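Local coordinates for tail spike protein gp49 (Pseudomonas phage LKA1, PDB 4RU4) that probably cleaves the O-specific polysaccharide of Pseudomonas as a lyase, serving as the trimeric tailspike with which the phage degrades the host cell envelope during entry, at residues 349-353 against 354-358; 382-386 against 387-391; 499-503 against 504-508. All blocks are in the same frame, centred on the assembly; numbering follows the deposited sequence.

Contacts 1 and 2 lie in the pectin lyase-like region, their centres about 12 Å apart, and they touch. Strands 356-359 and 380-385 are parallel neighbours: the N of Tyr358 is 3.0 Å from the O of Leu383, a probable hydrogen bond, and Trp351 from contact 1 packs its CZ2 against CG of Leu384 in contact 2. Contact 3 stands apart, its centre about 24 Å from each of the others and its nearest atoms about 12 Å away. It is nevertheless tied to contact 1 by a parallel sheet, whose outermost strands within the chain are 349-352 and 497-501. None of the three lies at the calcium site of Gly368 and Asp394.

Contact 1: 349-353 against 354-358; sequences ATWQG and KDISY
The phenol of Tyr358 donates from OH to the backbone O of Thr350 at 2.7 Å, a short bond that reaches across the bend from one strand to the other. The accepting oxygen lies in the plane of the ring, at its edge, and the donor is tilted 22° from the carbonyl plane. CG of Tyr358 stands beside its own backbone N, opposite the carbonyl carbon, which sends the ring across to strand 349-352. There the methyl of Ala349 meets CE2 of the ring at 3.6 Å and comes equally near CZ, so the hydroxyl end of the tyrosine has one polar and one apolar partner.

The indole of Trp351 crosses the tyrosine ring obliquely, with its CD1 near the edge at CE1 and the planes 55° apart. Its CD1 also meets the CG2 methyl of Ile356 at 4.0 Å, the two side chains running past each other in opposite directions. The other branch of Ile356, through CG1, lies 3.1 Å from the O of Gln352, lining the inside of the bend. Phe382 and Phe422 of neighbouring turns continue the aromatic cluster beside the indole, and Tyr340 meets the ring of Tyr358 with the planes nearly parallel.

On the other side of strand 349-352, the amide NE2 of Gln352 donates to OG1 of Thr350 at 3.1 Å, almost in the amide plane; that hydroxyl is also bonded to the O of Ile373. The corner spans Gly353 to Asp355, beginning at the glycine, which takes a positive-phi conformation that this residue tolerates readily. Two strands running nearly antiparallel (158°) on different faces, joined by such a corner and enclosing apolar and aromatic side chains, are characteristic of a right-handed parallel beta-helix of the pectate lyase kind.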
loop_
_atom_site.group_PDB
_atom_site.type_symbol
_atom_site.label_atom_id
_atom_site.label_comp_id
_atom_site.label_asym_id
_atom_site.label_seq_id
_atom_site.Cartn_x
_atom_site.Cartn_y
_atom_site.Cartn_z
ATOM N N ALA B 349 -6.054 15.302 8.070
ATOM C CA ALA B 349 -5.226 15.452 6.884
ATOM C C ALA B 349 -5.887 16.427 5.890
ATOM O O ALA B 349 -7.015 16.887 6.111
ATOM C CB ALA B 349 -4.986 14.081 6.238
ATOM N N THR B 350 -5.196 16.748 4.797
ATOM C CA THR B 350 -5.731 17.778 3.912
ATOM C C THR B 350 -5.508 17.499 2.425
ATOM O O THR B 350 -4.510 16.900 2.028
ATOM C CB THR B 350 -5.123 19.191 4.239
ATOM O OG1 THR B 350 -5.797 20.207 3.474
ATOM C CG2 THR B 350 -3.666 19.225 3.845
ATOM N N TRP B 351 -6.461 17.954 1.617
ATOM C CA TRP B 351 -6.334 17.977 0.168
ATOM C C TRP B 351 -6.139 19.442 -0.223
ATOM O O TRP B 351 -7.012 20.259 0.051
ATOM C CB TRP B 351 -7.664 17.538 -0.435
ATOM C CG TRP B 351 -7.920 16.071 -0.592
ATOM C CD1 TRP B 351 -7.006 15.056 -0.790
ATOM C CD2 TRP B 351 -9.211 15.458 -0.596
ATOM N NE1 TRP B 351 -7.673 13.847 -0.940
ATOM C CE2 TRP B 351 -9.025 14.077 -0.854
ATOM C CE3 TRP B 351 -10.512 15.958 -0.455
ATOM C CZ2 TRP B 351 -10.084 13.188 -0.947
ATOM C CZ3 TRP B 351 -11.574 15.070 -0.558
ATOM C CH2 TRP B 351 -11.351 13.701 -0.795
ATOM N N GLN B 352 -5.028 19.762 -0.881
ATOM C CA GLN B 352 -4.765 21.096 -1.394
ATOM C C GLN B 352 -3.948 20.922 -2.683
ATOM O O GLN B 352 -3.263 19.913 -2.855
ATOM C CB GLN B 352 -3.937 21.909 -0.375
ATOM C CG GLN B 352 -4.539 21.947 1.012
ATOM C CD GLN B 352 -3.924 22.989 1.927
ATOM O OE1 GLN B 352 -3.380 23.991 1.469
ATOM N NE2 GLN B 352 -4.042 22.765 3.253
ATOM N N GLY B 353 -3.970 21.912 -3.568
ATOM C CA GLY B 353 -3.120 21.859 -4.751
ATOM C C GLY B 353 -3.757 21.071 -5.878
ATOM O O GLY B 353 -4.842 21.410 -6.318
ATOM N N LYS B 354 -3.102 20.012 -6.337
ATOM C CA LYS B 354 -3.580 19.260 -7.513
ATOM C C LYS B 354 -3.065 17.842 -7.479
ATOM O O LYS B 354 -1.886 17.639 -7.234
ATOM C CB LYS B 354 -3.083 19.927 -8.808
ATOM C CG LYS B 354 -3.364 19.096 -10.111
ATOM C CD LYS B 354 -3.043 19.906 -11.397
ATOM C CE LYS B 354 -3.093 19.052 -12.669
ATOM N NZ LYS B 354 -2.696 19.898 -13.869
ATOM N N ASP B 355 -3.934 16.865 -7.754
ATOM C CA ASP B 355 -3.525 15.457 -7.846
ATOM C C ASP B 355 -2.852 14.969 -6.559
ATOM O O ASP B 355 -1.649 14.664 -6.536
ATOM C CB ASP B 355 -2.627 15.212 -9.079
ATOM C CG ASP B 355 -3.369 15.455 -10.391
ATOM O OD1 ASP B 355 -4.619 15.527 -10.370
ATOM O OD2 ASP B 355 -2.702 15.592 -11.442
ATOM N N ILE B 356 -3.640 14.892 -5.493
ATOM C CA ILE B 356 -3.148 14.482 -4.177
ATOM C C ILE B 356 -3.880 13.215 -3.701
ATOM O O ILE B 356 -5.090 13.104 -3.865
ATOM C CB ILE B 356 -3.439 15.585 -3.170
ATOM C CG1 ILE B 356 -2.765 16.901 -3.593
ATOM C CG2 ILE B 356 -3.071 15.133 -1.737
ATOM C CD1 ILE B 356 -1.269 16.840 -3.834
ATOM N N SER B 357 -3.158 12.257 -3.109
ATOM C CA SER B 357 -3.812 11.021 -2.672
ATOM C C SER B 357 -3.361 10.654 -1.264
ATOM O O SER B 357 -2.214 10.954 -0.878
ATOM C CB SER B 357 -3.497 9.866 -3.632
ATOM O OG SER B 357 -3.585 10.287 -4.991
ATOM N N TYR B 358 -4.270 10.025 -0.516
ATOM C CA TYR B 358 -3.951 9.300 0.715
ATOM C C TYR B 358 -4.286 7.843 0.436
ATOM O O TYR B 358 -5.399 7.546 -0.010
ATOM C CB TYR B 358 -4.794 9.834 1.892
ATOM C CG TYR B 358 -4.356 11.210 2.285
ATOM C CD1 TYR B 358 -4.794 12.319 1.577
ATOM C CD2 TYR B 358 -3.445 11.402 3.330
ATOM C CE1 TYR B 358 -4.356 13.617 1.916
ATOM C CE2 TYR B 358 -2.988 12.674 3.661
ATOM C CZ TYR B 358 -3.458 13.781 2.952
ATOM O OH TYR B 358 -3.007 15.052 3.254
#

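Contact 2: 382-386 against 387-391; sequences FLLDQ and CTLYT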
loop_
_atom_site.group_PDB
_atom_site.type_symbol
_atom_site.label_atom_id
_atom_site.label_comp_id
_atom_site.label_asym_id
_atom_site.label_seq_id
_atom_site.Cartn_x
_atom_site.Cartn_y
_atom_site.Cartn_z
ATOM N N PHE B 382 -8.469 14.228 -6.380
ATOM C CA PHE B 382 -8.131 14.131 -4.965
ATOM C C PHE B 382 -8.760 12.854 -4.431
ATOM O O PHE B 382 -9.976 12.649 -4.555
ATOM C CB PHE B 382 -8.640 15.375 -4.239
ATOM C CG PHE B 382 -8.101 16.640 -4.825
ATOM C CD1 PHE B 382 -8.735 17.250 -5.914
ATOM C CD2 PHE B 382 -6.912 17.187 -4.343
ATOM C CE1 PHE B 382 -8.199 18.426 -6.500
ATOM C CE2 PHE B 382 -6.377 18.361 -4.926
ATOM C CZ PHE B 382 -7.033 18.973 -5.989
ATOM N N LEU B 383 -7.924 12.000 -3.852
ATOM C CA LEU B 383 -8.276 10.600 -3.647
ATOM C C LEU B 383 -8.046 10.210 -2.203
ATOM O O LEU B 383 -6.996 10.544 -1.641
ATOM C CB LEU B 383 -7.406 9.721 -4.557
ATOM C CG LEU B 383 -7.483 8.192 -4.431
ATOM C CD1 LEU B 383 -8.918 7.687 -4.663
ATOM C CD2 LEU B 383 -6.539 7.511 -5.416
ATOM N N LEU B 384 -9.033 9.540 -1.602
ATOM C CA LEU B 384 -8.837 8.779 -0.362
ATOM C C LEU B 384 -8.984 7.319 -0.761
ATOM O O LEU B 384 -10.095 6.826 -0.975
ATOM C CB LEU B 384 -9.887 9.136 0.712
ATOM C CG LEU B 384 -9.887 10.569 1.216
ATOM C CD1 LEU B 384 -10.912 10.753 2.332
ATOM C CD2 LEU B 384 -8.495 10.956 1.702
ATOM N N ASP B 385 -7.852 6.635 -0.858
ATOM C CA ASP B 385 -7.778 5.320 -1.431
ATOM C C ASP B 385 -7.679 4.282 -0.316
ATOM O O ASP B 385 -6.596 4.117 0.265
ATOM C CB ASP B 385 -6.501 5.288 -2.269
ATOM C CG ASP B 385 -6.334 4.017 -3.060
ATOM O OD1 ASP B 385 -6.623 2.898 -2.567
ATOM O OD2 ASP B 385 -5.914 4.156 -4.230
ATOM N N GLN B 386 -8.783 3.581 -0.037
ATOM C CA GLN B 386 -8.823 2.503 0.952
ATOM C C GLN B 386 -8.271 2.951 2.310
ATOM O O GLN B 386 -7.462 2.237 2.931
ATOM C CB GLN B 386 -8.017 1.288 0.490
ATOM C CG GLN B 386 -8.302 0.788 -0.921
ATOM C CD GLN B 386 -9.686 0.179 -1.106
ATOM O OE1 GLN B 386 -10.290 0.308 -2.182
ATOM N NE2 GLN B 386 -10.181 -0.512 -0.086
ATOM N N CYS B 387 -8.704 4.117 2.772
ATOM C CA CYS B 387 -8.283 4.590 4.082
ATOM C C CYS B 387 -9.225 4.157 5.200
ATOM O O CYS B 387 -10.421 3.918 4.989
ATOM C CB CYS B 387 -8.133 6.113 4.086
ATOM S SG CYS B 387 -6.752 6.684 3.003
ATOM N N THR B 388 -8.671 4.087 6.400
ATOM C CA THR B 388 -9.457 3.813 7.587
ATOM C C THR B 388 -9.579 5.141 8.330
ATOM O O THR B 388 -8.564 5.742 8.707
ATOM C CB THR B 388 -8.738 2.768 8.445
ATOM O OG1 THR B 388 -8.672 1.531 7.727
ATOM C CG2 THR B 388 -9.463 2.584 9.796
ATOM N N LEU B 389 -10.809 5.637 8.484
ATOM C CA LEU B 389 -11.028 6.979 9.023
ATOM C C LEU B 389 -11.827 6.879 10.331
ATOM O O LEU B 389 -12.776 6.091 10.424
ATOM C CB LEU B 389 -11.799 7.845 8.018
ATOM C CG LEU B 389 -11.256 7.865 6.585
ATOM C CD1 LEU B 389 -12.237 8.624 5.699
ATOM C CD2 LEU B 389 -9.876 8.521 6.534
ATOM N N TYR B 390 -11.451 7.647 11.352
ATOM C CA TYR B 390 -12.220 7.638 12.608
ATOM C C TYR B 390 -12.356 9.023 13.190
ATOM O O TYR B 390 -11.357 9.727 13.357
ATOM C CB TYR B 390 -11.579 6.720 13.667
ATOM C CG TYR B 390 -12.301 6.695 15.017
ATOM C CD1 TYR B 390 -13.696 6.663 15.098
ATOM C CD2 TYR B 390 -11.583 6.701 16.215
ATOM C CE1 TYR B 390 -14.345 6.633 16.329
ATOM C CE2 TYR B 390 -12.226 6.667 17.438
ATOM C CZ TYR B 390 -13.604 6.642 17.488
ATOM O OH TYR B 390 -14.248 6.613 18.707
ATOM N N THR B 391 -13.583 9.405 13.527
ATOM C CA THR B 391 -13.793 10.642 14.268
ATOM C C THR B 391 -14.632 10.406 15.520
ATOM O O THR B 391 -15.603 9.632 15.502
ATOM C CB THR B 391 -14.393 11.814 13.452
ATOM O OG1 THR B 391 -14.677 12.891 14.351
ATOM C CG2 THR B 391 -15.668 11.412 12.778
HETATM O O HOH W 1 -10.880 5.433 1.453
#
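Leu384 lies with its CD1 methyl against CD1 of Leu389, 4.2 Å apart, the two side chains crossing at about a right angle. In both leucines the first torsion turns CG away from the carbonyl carbon (chi1 -63° in Leu384), which brings the two methyls together across the inside of the bend. Val372 and Tyr358 also pack on Leu384, and Ile371 and Leu429 on Leu389, so the pair belongs to the apolar interior between successive turns.

Between the leucines the chain bends at Gln386, which has positive phi (52°). Cys387 follows, with its SG folded back to 3.8 Å from the O of Asp385. A water spans the inner side of this bend: it donates to the O of Leu384 and accepts from the N of Cys387, each at 2.9 Å. It thereby links two backbone groups that no direct hydrogen bond joins across the bend.

Asp385, Gln386 and Thr388 leave the backbone on the other side and bond to the neighbouring subunits. OD1 of Asp385 bonds to His360 of the second subunit, while NE2 of Gln386 bonds to Asp385 of the third subunit and OG1 of Thr388 to Arg359 of that subunit. The chemistry is therefore split: apolar methyls and a bridging water on the inner side of the bend, and on the side facing the neighbouring subunits amide, carboxylate and hydroxyl groups whose hydrogen bonds join the trimer.

Contact 3: 499-503 against 504-508; sequences ASAAG and GFASA
This is a local, surface-lying turn that ends strand 497-501 and leads, through a short run of helical backbone, toward strand 510-522. Residues 504-506 have helical angles without the regular bonding of a helix, and the chain enters them at two glycines. Gly503 has positive phi, a conformation that favours glycine.

Two backbone bonds bring the chain round. The N of Phe505 donates to the O of Ala502 at 3.0 Å, a weak bond with an angle of 132° at the hydrogen. One residue further on, the N of Ala506 donates to the O of Gly503 at 2.9 Å; this bond is just as strongly bent (130°), and the donor sits 54° above the carbonyl plane, off any lone pair. These are successive i to i+3 bonds, so the two turns they close overlap, and the second, whose inner residues are helical, is 3-10-like. A type I beta turn from Phe505 to Ala508 prolongs the curl, closed by a weak bond from the N of Ala508 to the O of Phe505.

The apolar contact is small and made of methyl and methylene groups. CB of Ala501 touches CB of Phe505 at 3.8 Å and lies 4.4 Å from CB of Ala506. That last methyl in turn rests 3.4 Å from the O of Ala501, lying beside the carbonyl at the end of the strand. The O of Ala502 is near the plane of the Phe505 ring, at its edge, while the ring itself leads away from 499-503.

Beyond the turn the phenyl packs onto Leu472 and Ile474 of strand 468-474, and onto Thr479 and Pro481 in a loop. Strand 497-501 is itself bonded to 468-474 in parallel, through Ser500 with Leu470 and Leu472, so the turn's aromatic side chain folds back over the strand's own neighbour.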
loop_
_atom_site.group_PDB
_atom_site.type_symbol
_atom_site.label_atom_id
_atom_site.label_comp_id
_atom_site.label_asym_id
_atom_site.label_seq_id
_atom_site.Cartn_x
_atom_site.Cartn_y
_atom_site.Cartn_z
ATOM N N ALA B 499 -27.962 12.534 -1.216
ATOM C CA ALA B 499 -27.249 13.702 -1.668
ATOM C C ALA B 499 -28.144 14.925 -1.717
ATOM O O ALA B 499 -29.098 14.972 -2.484
ATOM C CB ALA B 499 -26.627 13.430 -3.054
ATOM N N SER B 500 -27.867 15.900 -0.862
ATOM C CA SER B 500 -28.447 17.212 -1.051
ATOM C C SER B 500 -27.615 17.864 -2.134
ATOM O O SER B 500 -26.391 17.925 -2.032
ATOM C CB SER B 500 -28.399 18.031 0.242
ATOM O OG SER B 500 -29.344 17.525 1.161
ATOM N N ALA B 501 -28.272 18.318 -3.192
ATOM C CA ALA B 501 -27.546 18.870 -4.335
ATOM C C ALA B 501 -28.211 20.137 -4.839
ATOM O O ALA B 501 -29.395 20.107 -5.205
ATOM C CB ALA B 501 -27.466 17.855 -5.470
ATOM N N ALA B 502 -27.454 21.229 -4.882
ATOM C CA ALA B 502 -28.003 22.506 -5.331
ATOM C C ALA B 502 -27.501 22.876 -6.734
ATOM O O ALA B 502 -26.399 22.484 -7.140
ATOM C CB ALA B 502 -27.683 23.597 -4.335
ATOM N N GLY B 503 -28.310 23.637 -7.466
ATOM C CA GLY B 503 -27.890 24.168 -8.757
ATOM C C GLY B 503 -27.371 23.122 -9.731
ATOM O O GLY B 503 -28.033 22.106 -9.977
ATOM N N GLY B 504 -26.174 23.347 -10.276
ATOM C CA GLY B 504 -25.633 22.418 -11.261
ATOM C C GLY B 504 -25.324 21.025 -10.726
ATOM O O GLY B 504 -25.253 20.071 -11.499
ATOM N N PHE B 505 -25.142 20.897 -9.410
ATOM C CA PHE B 505 -25.027 19.571 -8.805
ATOM C C PHE B 505 -26.331 18.817 -8.971
ATOM O O PHE B 505 -26.320 17.602 -9.166
ATOM C CB PHE B 505 -24.705 19.646 -7.307
ATOM C CG PHE B 505 -23.287 20.083 -6.995
ATOM C CD1 PHE B 505 -22.199 19.298 -7.382
ATOM C CD2 PHE B 505 -23.045 21.257 -6.296
ATOM C CE1 PHE B 505 -20.906 19.675 -7.087
ATOM C CE2 PHE B 505 -21.746 21.648 -5.968
ATOM C CZ PHE B 505 -20.671 20.862 -6.376
ATOM N N ALA B 506 -27.454 19.526 -8.861
ATOM C CA ALA B 506 -28.766 18.870 -8.940
ATOM C C ALA B 506 -29.038 18.302 -10.336
ATOM O O ALA B 506 -29.749 17.322 -10.468
ATOM C CB ALA B 506 -29.903 19.829 -8.515
ATOM N N SER B 507 -28.438 18.906 -11.363
ATOM C CA SER B 507 -28.680 18.485 -12.738
ATOM C C SER B 507 -27.557 17.619 -13.315
ATOM O O SER B 507 -27.557 17.302 -14.497
ATOM C CB SER B 507 -28.945 19.704 -13.631
ATOM O OG SER B 507 -27.927 20.673 -13.476
ATOM N N ALA B 508 -26.592 17.254 -12.478
ATOM C CA ALA B 508 -25.460 16.427 -12.907
ATOM C C ALA B 508 -25.906 15.006 -13.239
ATOM O O ALA B 508 -26.904 14.536 -12.695
ATOM C CB ALA B 508 -24.422 16.376 -11.785
#